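Local structure of probable Thioesterase (Bartonella henselae, 3HM0) at residues A35-Q40 and S68-D73; Y44-D49 and H56-E61; R116-Q121 and F126-I131; E61-G66 and M137-K142. The protein is a probable thioesterase of the hotdog-fold superfamily, expected to hydrolyse thioester bonds, although its substrate is not established. All coordinates share one frame; numbering follows the deposited sequence.

Interactions 1, 2 and 4 all draw on helix 58-72, which lies against an antiparallel sheet of order 37-42, 110-120, 124-133, 136-149, 90-101, as in a hotdog fold. Interaction 2 holds the start of the helix to the preceding loop, interaction 4 puts its middle on strand 136-149, and interaction 1 joins its end to edge strand 37-42. Interaction 3 is the hairpin pairing within the sheet. Its centre is about 11 Å from those of interactions 1 and 4 and about 22 Å from interaction 2, across the chain's centre. Along the chain, interactions 1 and 4 cross, so helix and sheet are stitched together; interactions 1, 2 and 4 border the second subunit.

Interaction 1: residues A35-Q40 and S68-D73; sequences AFHDFQ and SEFLRD
A surface contact of aromatic, CH-pi and hydrogen-bonding character sets His-37 and Phe-39, on edge strand 37-42, against Glu-69, Phe-70 and Asp-73 at the C-terminal end of helix 58-72. His-37 ND1 donates to Asp-73 OD2 at 3.0 Å, with an N-H...O angle of 156°, and the acceptor lies close to the imidazole plane. The same imidazole has Phe-70 CD1 over the centre of one face; the ring centroids are 4.5 Å apart and the planes 37° apart, an oblique aromatic pair. Phe-70 reaches this place because its CG is anti to the backbone N (chi1 -173°), which swings the ring over His-37. Two residues further along, on the same side of the strand, the face of Phe-39 takes Glu-69 CG, 3.6 Å from the ring centroid and almost on its normal, as a CH-pi contact. The bend of Glu-69 at chi2 then lays its carboxylate nearly parallel to the ring. Arg-72 grips that carboxylate side-on, NE to OE1 at 3.0 Å and NH1 to OE2 at 2.9 Å. Chemically, Glu-69 thus stacks on Phe-39 with CG and carboxylate alike, its oxygens bonded to Arg-72 and, at OE2, to Tyr-44 OH of the second subunit. The His-37 bond is consistent with a proton on ND1, although the exact place of the Asp-73 carboxylate is less certain.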
# COMPACT_ATOMS: atom_id res chain seq x y z
N ALA A 35 -9.41 -29.19 -6.86
CA ALA A 35 -8.33 -28.58 -7.64
C ALA A 35 -7.87 -27.23 -7.08
O ALA A 35 -8.58 -26.59 -6.32
CB ALA A 35 -8.76 -28.45 -9.11
N PHE A 36 -6.66 -26.83 -7.46
CA PHE A 36 -6.15 -25.48 -7.19
C PHE A 36 -6.65 -24.50 -8.25
O PHE A 36 -6.40 -24.70 -9.44
CB PHE A 36 -4.62 -25.47 -7.22
CG PHE A 36 -3.99 -25.84 -5.93
CD1 PHE A 36 -4.19 -25.07 -4.78
CD2 PHE A 36 -3.18 -26.97 -5.84
CE1 PHE A 36 -3.59 -25.42 -3.56
CE2 PHE A 36 -2.57 -27.33 -4.62
CZ PHE A 36 -2.78 -26.55 -3.48
N HIS A 37 -7.34 -23.45 -7.84
CA HIS A 37 -7.72 -22.40 -8.77
C HIS A 37 -6.50 -21.58 -9.13
O HIS A 37 -5.69 -21.27 -8.26
CB HIS A 37 -8.79 -21.50 -8.17
CG HIS A 37 -10.12 -22.17 -8.02
ND1 HIS A 37 -11.31 -21.50 -8.19
CD2 HIS A 37 -10.44 -23.46 -7.73
CE1 HIS A 37 -12.32 -22.34 -7.99
NE2 HIS A 37 -11.82 -23.53 -7.72
N ASP A 38 -6.37 -21.25 -10.41
CA ASP A 38 -5.23 -20.51 -10.93
C ASP A 38 -5.60 -19.07 -11.28
O ASP A 38 -6.61 -18.82 -11.95
CB ASP A 38 -4.64 -21.20 -12.18
CG ASP A 38 -3.72 -22.37 -11.84
OD1 ASP A 38 -3.81 -22.94 -10.74
OD2 ASP A 38 -2.88 -22.73 -12.70
N PHE A 39 -4.76 -18.14 -10.81
CA PHE A 39 -4.87 -16.74 -11.16
C PHE A 39 -3.51 -16.06 -11.39
O PHE A 39 -2.57 -16.24 -10.61
CB PHE A 39 -5.67 -15.99 -10.10
CG PHE A 39 -6.15 -14.65 -10.56
CD1 PHE A 39 -7.15 -14.56 -11.53
CD2 PHE A 39 -5.57 -13.48 -10.07
CE1 PHE A 39 -7.58 -13.31 -12.00
CE2 PHE A 39 -6.00 -12.22 -10.52
CZ PHE A 39 -7.01 -12.14 -11.48
N GLN A 40 -3.41 -15.27 -12.45
CA GLN A 40 -2.16 -14.61 -12.78
C GLN A 40 -2.18 -13.11 -12.45
O GLN A 40 -3.20 -12.44 -12.56
CB GLN A 40 -1.83 -14.81 -14.25
CG GLN A 40 -1.73 -16.28 -14.68
CD GLN A 40 -0.79 -16.50 -15.86
OE1 GLN A 40 -0.79 -15.75 -16.84
NE2 GLN A 40 0.04 -17.52 -15.75
N SER A 68 -10.03 -13.76 -3.31
CA SER A 68 -11.18 -13.04 -3.87
C SER A 68 -11.67 -13.64 -5.19
O SER A 68 -12.86 -13.62 -5.47
CB SER A 68 -10.84 -11.57 -4.11
OG SER A 68 -10.74 -10.85 -2.91
N GLU A 69 -10.74 -14.13 -6.01
CA GLU A 69 -11.08 -14.66 -7.31
C GLU A 69 -11.68 -16.05 -7.17
O GLU A 69 -12.49 -16.48 -8.01
CB GLU A 69 -9.86 -14.71 -8.26
CG GLU A 69 -9.31 -13.34 -8.70
CD GLU A 69 -10.29 -12.50 -9.52
OE1 GLU A 69 -11.32 -13.03 -9.96
OE2 GLU A 69 -10.03 -11.29 -9.73
N PHE A 70 -11.28 -16.74 -6.11
CA PHE A 70 -11.88 -18.01 -5.73
C PHE A 70 -13.34 -17.73 -5.36
O PHE A 70 -14.25 -18.34 -5.92
CB PHE A 70 -11.12 -18.59 -4.53
CG PHE A 70 -11.54 -19.97 -4.13
CD1 PHE A 70 -10.80 -21.07 -4.55
CD2 PHE A 70 -12.64 -20.17 -3.31
CE1 PHE A 70 -11.16 -22.37 -4.17
CE2 PHE A 70 -13.02 -21.45 -2.93
CZ PHE A 70 -12.27 -22.56 -3.37
N LEU A 71 -13.55 -16.77 -4.47
CA LEU A 71 -14.87 -16.44 -3.97
C LEU A 71 -15.82 -16.02 -5.10
O LEU A 71 -16.97 -16.41 -5.11
CB LEU A 71 -14.79 -15.35 -2.89
CG LEU A 71 -14.01 -15.75 -1.61
CD1 LEU A 71 -13.63 -14.51 -0.75
CD2 LEU A 71 -14.73 -16.83 -0.78
N ARG A 72 -15.31 -15.26 -6.06
CA ARG A 72 -16.12 -14.82 -7.18
C ARG A 72 -16.39 -15.98 -8.15
O ARG A 72 -17.44 -16.02 -8.80
CB ARG A 72 -15.45 -13.60 -7.84
CG ARG A 72 -15.72 -13.36 -9.34
CD ARG A 72 -15.28 -11.96 -9.83
NE ARG A 72 -13.92 -11.58 -9.42
CZ ARG A 72 -13.64 -10.56 -8.60
NH1 ARG A 72 -12.38 -10.31 -8.27
NH2 ARG A 72 -14.61 -9.80 -8.11
N ASP A 73 -15.45 -16.93 -8.23
CA ASP A 73 -15.55 -18.09 -9.12
C ASP A 73 -16.77 -18.93 -8.78
O ASP A 73 -17.15 -19.84 -9.55
CB ASP A 73 -14.32 -19.00 -8.99
CG ASP A 73 -13.15 -18.55 -9.85
OD1 ASP A 73 -13.35 -17.84 -10.85
OD2 ASP A 73 -12.00 -18.92 -9.52

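Interaction 2: residues Y44-D49 and H56-E61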
# COMPACT_ATOMS: atom_id res chain seq x y z
N TYR A 44 4.60 -5.00 -10.95
CA TYR A 44 4.86 -3.66 -11.38
C TYR A 44 5.77 -2.94 -10.38
O TYR A 44 6.10 -3.50 -9.33
CB TYR A 44 3.53 -2.93 -11.49
CG TYR A 44 2.60 -3.55 -12.51
CD1 TYR A 44 2.76 -3.28 -13.87
CD2 TYR A 44 1.58 -4.41 -12.11
CE1 TYR A 44 1.90 -3.85 -14.82
CE2 TYR A 44 0.72 -4.99 -13.06
CZ TYR A 44 0.89 -4.70 -14.40
OH TYR A 44 0.05 -5.24 -15.33
N VAL A 45 6.18 -1.70 -10.69
CA VAL A 45 7.10 -0.98 -9.82
C VAL A 45 6.58 -0.88 -8.37
O VAL A 45 7.34 -1.02 -7.40
CB VAL A 45 7.52 0.41 -10.40
CG1 VAL A 45 8.41 1.18 -9.40
CG2 VAL A 45 8.25 0.24 -11.74
N ALA A 46 5.27 -0.67 -8.24
CA ALA A 46 4.59 -0.55 -6.97
C ALA A 46 4.86 -1.75 -6.06
O ALA A 46 4.89 -1.63 -4.84
CB ALA A 46 3.11 -0.40 -7.20
N ASP A 47 5.07 -2.92 -6.65
CA ASP A 47 5.16 -4.15 -5.86
C ASP A 47 6.55 -4.35 -5.25
O ASP A 47 6.72 -5.19 -4.35
CB ASP A 47 4.75 -5.33 -6.73
CG ASP A 47 3.30 -5.27 -7.12
OD1 ASP A 47 2.45 -5.24 -6.20
OD2 ASP A 47 3.01 -5.22 -8.35
N THR A 48 7.52 -3.55 -5.70
CA THR A 48 8.93 -3.79 -5.43
C THR A 48 9.45 -2.94 -4.29
O THR A 48 8.80 -1.95 -3.89
CB THR A 48 9.82 -3.53 -6.67
OG1 THR A 48 9.94 -2.13 -6.88
CG2 THR A 48 9.25 -4.20 -7.90
N ASP A 49 10.61 -3.35 -3.75
CA ASP A 49 11.32 -2.53 -2.77
C ASP A 49 12.74 -2.20 -3.16
O ASP A 49 13.22 -2.61 -4.23
CB ASP A 49 11.24 -3.11 -1.35
CG ASP A 49 12.05 -4.39 -1.16
OD1 ASP A 49 13.00 -4.69 -1.93
OD2 ASP A 49 11.72 -5.12 -0.20
N HIS A 56 7.87 -7.76 0.79
CA HIS A 56 7.33 -8.99 1.39
C HIS A 56 5.82 -8.89 1.64
O HIS A 56 5.10 -9.86 1.42
CB HIS A 56 8.11 -9.44 2.65
CG HIS A 56 7.80 -8.64 3.88
ND1 HIS A 56 8.30 -7.38 4.10
CD2 HIS A 56 7.03 -8.93 4.97
CE1 HIS A 56 7.85 -6.91 5.25
NE2 HIS A 56 7.07 -7.83 5.80
N ALA A 57 5.34 -7.73 2.06
CA ALA A 57 3.90 -7.54 2.32
C ALA A 57 3.05 -7.52 1.05
O ALA A 57 1.86 -7.76 1.13
CB ALA A 57 3.64 -6.28 3.17
N ARG A 58 3.63 -7.24 -0.12
CA ARG A 58 2.83 -7.23 -1.34
C ARG A 58 2.39 -8.64 -1.75
O ARG A 58 1.32 -8.80 -2.35
CB ARG A 58 3.51 -6.49 -2.51
CG ARG A 58 4.00 -5.07 -2.20
CD ARG A 58 2.89 -4.01 -2.20
NE ARG A 58 2.30 -3.94 -3.53
CZ ARG A 58 1.57 -2.94 -4.01
NH1 ARG A 58 1.32 -1.87 -3.27
NH2 ARG A 58 1.11 -3.01 -5.25
N TYR A 59 3.18 -9.66 -1.39
CA TYR A 59 2.75 -11.06 -1.61
C TYR A 59 1.42 -11.33 -0.96
O TYR A 59 0.63 -12.10 -1.49
CB TYR A 59 3.78 -12.10 -1.12
CG TYR A 59 5.08 -12.10 -1.87
CD1 TYR A 59 5.14 -12.54 -3.19
CD2 TYR A 59 6.27 -11.68 -1.26
CE1 TYR A 59 6.34 -12.55 -3.89
CE2 TYR A 59 7.50 -11.70 -1.96
CZ TYR A 59 7.52 -12.14 -3.27
OH TYR A 59 8.69 -12.17 -4.00
N LEU A 60 1.14 -10.71 0.19
CA LEU A 60 -0.17 -10.85 0.82
C LEU A 60 -1.30 -10.19 0.01
O LEU A 60 -2.45 -10.62 0.09
CB LEU A 60 -0.19 -10.30 2.25
CG LEU A 60 0.40 -11.08 3.43
CD1 LEU A 60 1.94 -11.11 3.42
CD2 LEU A 60 -0.12 -10.43 4.72
N GLU A 61 -0.99 -9.16 -0.77
CA GLU A 61 -1.98 -8.58 -1.69
C GLU A 61 -2.29 -9.55 -2.79
O GLU A 61 -3.46 -9.73 -3.13
CB GLU A 61 -1.53 -7.21 -2.25
CG GLU A 61 -1.65 -6.12 -1.18
CD GLU A 61 -1.42 -4.75 -1.72
OE1 GLU A 61 -1.46 -4.59 -2.95
OE2 GLU A 61 -1.19 -3.84 -0.90
O HOH W 1 10.43 -6.99 2.43
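Asp-47 and Ala-46 close around the guanidinium of Arg-58, and the loop from Tyr-44 onward is shaped to present them. Tyr-44 N donates to the anti lone pair of Asp-47 OD2 at 3.1 Å, nearly straight, which holds the carboxylate back against its own loop. Val-45 O accepts from both Thr-48 N and Thr-48 OG1, closing the 3-10 turn. Ala-46 O sits 3.6 Å above the centre of one guanidinium face, and its CB lies 3.8 Å from Arg-58 NH2. Asp-47 OD1 then lies at the guanidinium edge and receives two bonds, from Arg-58 NE at 3.0 Å and from NH2 at 2.8 Å, both from the same face of the carboxylate plane. Bends at chi2 (-79°) and chi3 (-62°) fold Arg-58 back to offer this side. On its opposite face Glu-61 OE1 makes a long, charge-only pair, with no N-H pointing at it. Arg-58 and Glu-61 also form salt bridges with Glu-61 and Arg-58 of the second subunit. Asp-49 OD2 is linked only weakly to a water that accepts from His-56 N at 3.1 Å. The site ties the loop after strand 37-42 to the first turn of helix 58-72, where His-56 touches Phe-101 and Leu-60 touches Met-97 of strand 90-101.

Interaction 3: residues R116-Q121 and F126-I131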
# COMPACT_ATOMS: atom_id res chain seq x y z
N ARG A 116 -6.80 -22.99 -2.92
CA ARG A 116 -7.92 -23.88 -2.70
C ARG A 116 -8.29 -23.86 -1.22
O ARG A 116 -7.45 -23.55 -0.38
CB ARG A 116 -7.59 -25.30 -3.15
CG ARG A 116 -6.57 -26.02 -2.27
CD ARG A 116 -6.49 -27.48 -2.63
NE ARG A 116 -5.36 -28.18 -2.00
CZ ARG A 116 -5.14 -29.49 -2.14
NH1 ARG A 116 -5.95 -30.24 -2.87
NH2 ARG A 116 -4.10 -30.05 -1.54
N ILE A 117 -9.55 -24.15 -0.92
CA ILE A 117 -9.97 -24.37 0.45
C ILE A 117 -9.47 -25.76 0.81
O ILE A 117 -9.45 -26.67 -0.03
CB ILE A 117 -11.50 -24.25 0.61
CG1 ILE A 117 -11.91 -22.77 0.62
CG2 ILE A 117 -11.98 -24.88 1.93
CD1 ILE A 117 -13.41 -22.54 0.50
N SER A 118 -8.99 -25.92 2.04
CA SER A 118 -8.47 -27.21 2.48
C SER A 118 -9.22 -27.75 3.71
O SER A 118 -9.12 -28.94 4.01
CB SER A 118 -6.97 -27.12 2.75
OG SER A 118 -6.69 -26.26 3.85
N ARG A 119 -9.94 -26.86 4.42
CA ARG A 119 -10.77 -27.24 5.57
C ARG A 119 -11.90 -26.23 5.78
O ARG A 119 -11.67 -25.03 5.81
CB ARG A 119 -9.93 -27.36 6.85
CG ARG A 119 -10.58 -28.13 8.04
CD ARG A 119 -9.50 -28.73 9.00
NE ARG A 119 -8.19 -28.07 8.84
CZ ARG A 119 -7.18 -28.08 9.71
NH1 ARG A 119 -7.28 -28.74 10.87
NH2 ARG A 119 -6.06 -27.43 9.43
N LEU A 120 -13.13 -26.75 5.87
CA LEU A 120 -14.31 -25.97 6.21
C LEU A 120 -14.68 -26.29 7.65
O LEU A 120 -14.32 -27.35 8.15
CB LEU A 120 -15.47 -26.36 5.29
CG LEU A 120 -16.61 -25.37 5.00
CD1 LEU A 120 -16.10 -24.07 4.40
CD2 LEU A 120 -17.63 -26.00 4.04
N GLN A 121 -15.38 -25.37 8.33
CA GLN A 121 -15.78 -25.59 9.74
C GLN A 121 -17.00 -24.77 10.14
O GLN A 121 -17.21 -24.53 11.33
CB GLN A 121 -14.64 -25.26 10.71
CG GLN A 121 -13.80 -26.45 11.19
CD GLN A 121 -12.71 -26.03 12.17
OE1 GLN A 121 -12.75 -24.94 12.76
NE2 GLN A 121 -11.71 -26.90 12.36
N PHE A 126 -10.11 -22.76 5.90
CA PHE A 126 -8.66 -22.82 5.83
C PHE A 126 -8.16 -22.95 4.39
O PHE A 126 -8.59 -23.85 3.65
CB PHE A 126 -8.13 -23.99 6.69
CG PHE A 126 -8.42 -23.85 8.17
CD1 PHE A 126 -9.68 -24.12 8.69
CD2 PHE A 126 -7.41 -23.45 9.05
CE1 PHE A 126 -9.95 -23.98 10.08
CE2 PHE A 126 -7.65 -23.31 10.43
CZ PHE A 126 -8.92 -23.57 10.95
N MET A 127 -7.27 -22.05 3.99
CA MET A 127 -6.77 -22.05 2.63
C MET A 127 -5.26 -22.32 2.52
O MET A 127 -4.46 -21.93 3.39
CB MET A 127 -7.15 -20.74 1.93
CG MET A 127 -8.47 -20.80 1.18
SD MET A 127 -9.05 -19.15 0.71
CE MET A 127 -10.13 -19.48 -0.67
N GLU A 128 -4.89 -23.00 1.44
CA GLU A 128 -3.49 -23.22 1.10
C GLU A 128 -3.23 -22.48 -0.18
O GLU A 128 -3.81 -22.81 -1.22
CB GLU A 128 -3.19 -24.71 0.88
CG GLU A 128 -2.95 -25.53 2.14
CD GLU A 128 -2.86 -27.05 1.86
OE1 GLU A 128 -2.66 -27.45 0.67
OE2 GLU A 128 -2.99 -27.83 2.84
N GLN A 129 -2.34 -21.49 -0.12
CA GLN A 129 -2.04 -20.67 -1.30
C GLN A 129 -0.59 -20.77 -1.69
O GLN A 129 0.25 -20.91 -0.81
CB GLN A 129 -2.45 -19.22 -1.06
CG GLN A 129 -3.91 -19.05 -0.71
CD GLN A 129 -4.37 -17.63 -0.86
OE1 GLN A 129 -4.40 -16.88 0.13
NE2 GLN A 129 -4.73 -17.23 -2.09
N TYR A 130 -0.32 -20.70 -2.99
CA TYR A 130 1.03 -20.77 -3.53
C TYR A 130 1.28 -19.67 -4.58
O TYR A 130 0.37 -19.30 -5.34
CB TYR A 130 1.31 -22.16 -4.13
CG TYR A 130 1.17 -23.31 -3.14
CD1 TYR A 130 2.23 -23.67 -2.30
CD2 TYR A 130 -0.02 -24.01 -3.02
CE1 TYR A 130 2.10 -24.70 -1.38
CE2 TYR A 130 -0.17 -25.05 -2.10
CZ TYR A 130 0.90 -25.39 -1.28
OH TYR A 130 0.75 -26.42 -0.36
N ILE A 131 2.51 -19.17 -4.63
CA ILE A 131 2.89 -18.23 -5.67
C ILE A 131 4.10 -18.74 -6.43
O ILE A 131 5.17 -18.91 -5.86
CB ILE A 131 3.10 -16.79 -5.13
CG1 ILE A 131 1.76 -16.22 -4.62
CG2 ILE A 131 3.68 -15.88 -6.23
CD1 ILE A 131 1.85 -14.91 -3.91
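The ring of Phe-126 has Arg-119 over one face and, at its edge, Arg-119 O and Gln-121 OE1. Arg-119 CZ stands 4.6 Å from the ring centroid and 7° off the normal, a cation-pi contact in which the two planes are tilted 35° to each other. With CG anti to the backbone N (chi1 -163°) and a bend at chi3, the arginine folds over the ring. The Arg-116 guanidinium instead has Glu-128 OE1 at its edge, but NH2 is 3.7 Å from it, a long salt bridge between side chains that run side by side; Arg-116 NH1 bonds Asn-34 O. On the other side of the sheet, Ile-117 CG1 packs on Met-127 CE, and both residues touch Phe-70 of helix 58-72. Strands 110-120 and 124-133 form an antiparallel hairpin, broken in register by a classic beta bulge: Ser-118 and Arg-119 both face Phe-126. Phe-126 N bonds Arg-119 O at 2.8 Å. Phe-126 O takes a short, nearly straight bond from Ser-118 N at 2.7 Å and a second from Ser-118 OG above its plane at 3.1 Å, with a weak third from Arg-119 N. The extra residue of the bulge thus lets one carbonyl serve Ser-118 and Arg-119 together.

Interaction 4: residues E61-G66 and M137-K142; sequences EFFERG and MLVTAK
Phe-63 drives into strand 136-149 between Val-139 and Ala-141, a buried helix-on-sheet contact of the hotdog fold, in which a long central helix lies across an antiparallel sheet. The short axes of helix segment 61-66 and strand segment 137-142 pass 10.7 Å apart at 60°, a separation bridged by this one large side chain. No hydrogen bond spans the two segments. The first kind of contact is CH-pi: Ala-141 CB lies over one face of the Phe-63 ring, 4.0 Å from the centroid but shifted toward the rim on the CE2 and CZ side. The second is plain apolar packing at the ring edge, where Val-139 CG1 comes 3.7 Å from Phe-63 CE2 and is equally close to CZ. Val-139 holds CG1 anti to its backbone N (chi1 179°), so that this methyl is the one turned to the ring. Phe-63 has its own CG anti to the carbonyl carbon (chi1 -78°), sending the ring from the helix toward the strand. Around the pair, Met-97 and Ile-131 from the neighbouring strands also touch Phe-63, and Ile-99 and Phe-101 touch Val-139, extending the apolar layer between helix and sheet. The helix carbonyl Phe-63 O accepts a bond from the Gln-129 side chain, NE2, on strand 124-133. Between the two inward-facing residues the ring also nears the strand backbone, with Phe-63 CZ 4.1 Å from Thr-140 C.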
# COMPACT_ATOMS: atom_id res chain seq x y z
N GLU A 61 -0.99 -9.16 -0.77
CA GLU A 61 -1.98 -8.58 -1.69
C GLU A 61 -2.29 -9.55 -2.79
O GLU A 61 -3.46 -9.73 -3.13
CB GLU A 61 -1.53 -7.21 -2.25
CG GLU A 61 -1.65 -6.12 -1.18
CD GLU A 61 -1.42 -4.75 -1.72
OE1 GLU A 61 -1.46 -4.59 -2.95
OE2 GLU A 61 -1.19 -3.84 -0.90
N PHE A 62 -1.25 -10.18 -3.33
CA PHE A 62 -1.42 -11.19 -4.36
C PHE A 62 -2.22 -12.40 -3.85
O PHE A 62 -3.13 -12.88 -4.53
CB PHE A 62 -0.07 -11.62 -4.95
CG PHE A 62 0.65 -10.53 -5.74
CD1 PHE A 62 0.02 -9.85 -6.77
CD2 PHE A 62 1.98 -10.22 -5.47
CE1 PHE A 62 0.68 -8.86 -7.49
CE2 PHE A 62 2.66 -9.23 -6.21
CZ PHE A 62 2.00 -8.55 -7.21
N PHE A 63 -1.92 -12.86 -2.63
CA PHE A 63 -2.71 -13.94 -2.02
C PHE A 63 -4.17 -13.57 -1.85
O PHE A 63 -5.03 -14.40 -2.07
CB PHE A 63 -2.15 -14.34 -0.64
CG PHE A 63 -0.93 -15.21 -0.71
CD1 PHE A 63 -0.91 -16.35 -1.52
CD2 PHE A 63 0.18 -14.91 0.07
CE1 PHE A 63 0.22 -17.20 -1.57
CE2 PHE A 63 1.32 -15.75 0.03
CZ PHE A 63 1.33 -16.90 -0.80
N GLU A 64 -4.44 -12.32 -1.44
CA GLU A 64 -5.80 -11.78 -1.34
C GLU A 64 -6.55 -11.82 -2.71
O GLU A 64 -7.71 -12.19 -2.75
CB GLU A 64 -5.78 -10.36 -0.76
CG GLU A 64 -7.13 -9.84 -0.22
CD GLU A 64 -7.53 -8.52 -0.88
OE1 GLU A 64 -6.88 -7.48 -0.63
OE2 GLU A 64 -8.51 -8.52 -1.68
N ARG A 65 -5.86 -11.46 -3.79
CA ARG A 65 -6.40 -11.60 -5.16
C ARG A 65 -6.82 -13.04 -5.46
O ARG A 65 -7.87 -13.27 -6.05
CB ARG A 65 -5.39 -11.12 -6.23
CG ARG A 65 -5.08 -9.63 -6.14
CD ARG A 65 -4.36 -9.10 -7.37
NE ARG A 65 -3.53 -7.96 -6.98
CZ ARG A 65 -2.65 -7.34 -7.76
NH1 ARG A 65 -1.94 -6.33 -7.28
NH2 ARG A 65 -2.47 -7.74 -9.00
N GLY A 66 -5.99 -13.99 -5.05
CA GLY A 66 -6.27 -15.41 -5.25
C GLY A 66 -7.56 -15.80 -4.56
O GLY A 66 -8.42 -16.42 -5.18
N MET A 137 8.59 -22.22 -7.47
CA MET A 137 7.85 -21.85 -6.27
C MET A 137 8.56 -20.71 -5.54
O MET A 137 9.74 -20.82 -5.23
CB MET A 137 7.71 -23.05 -5.35
CG MET A 137 6.88 -22.78 -4.13
SD MET A 137 5.21 -22.41 -4.57
CE MET A 137 4.54 -24.06 -4.83
N LEU A 138 7.83 -19.63 -5.26
CA LEU A 138 8.40 -18.44 -4.61
C LEU A 138 7.96 -18.29 -3.15
O LEU A 138 8.80 -18.18 -2.24
CB LEU A 138 8.11 -17.16 -5.41
CG LEU A 138 8.35 -17.21 -6.93
CD1 LEU A 138 7.61 -16.10 -7.66
CD2 LEU A 138 9.82 -17.22 -7.29
N VAL A 139 6.65 -18.33 -2.93
CA VAL A 139 6.09 -18.06 -1.63
C VAL A 139 4.94 -19.03 -1.42
O VAL A 139 4.26 -19.38 -2.38
CB VAL A 139 5.55 -16.58 -1.56
CG1 VAL A 139 4.94 -16.29 -0.19
CG2 VAL A 139 6.64 -15.57 -1.87
N THR A 140 4.72 -19.48 -0.19
CA THR A 140 3.62 -20.41 0.11
C THR A 140 2.92 -19.95 1.37
O THR A 140 3.57 -19.35 2.23
CB THR A 140 4.11 -21.84 0.42
OG1 THR A 140 4.83 -21.82 1.66
CG2 THR A 140 5.00 -22.41 -0.68
N ALA A 141 1.63 -20.24 1.53
CA ALA A 141 0.92 -19.75 2.71
C ALA A 141 -0.26 -20.61 3.17
O ALA A 141 -0.98 -21.21 2.35
CB ALA A 141 0.49 -18.30 2.51
N LYS A 142 -0.44 -20.65 4.49
CA LYS A 142 -1.61 -21.26 5.10
C LYS A 142 -2.38 -20.15 5.78
O LYS A 142 -1.84 -19.38 6.56
CB LYS A 142 -1.24 -22.34 6.13
CG LYS A 142 -1.04 -23.76 5.55
CD LYS A 142 0.39 -24.00 5.04
CE LYS A 142 0.44 -25.02 3.87
NZ LYS A 142 1.55 -24.72 2.86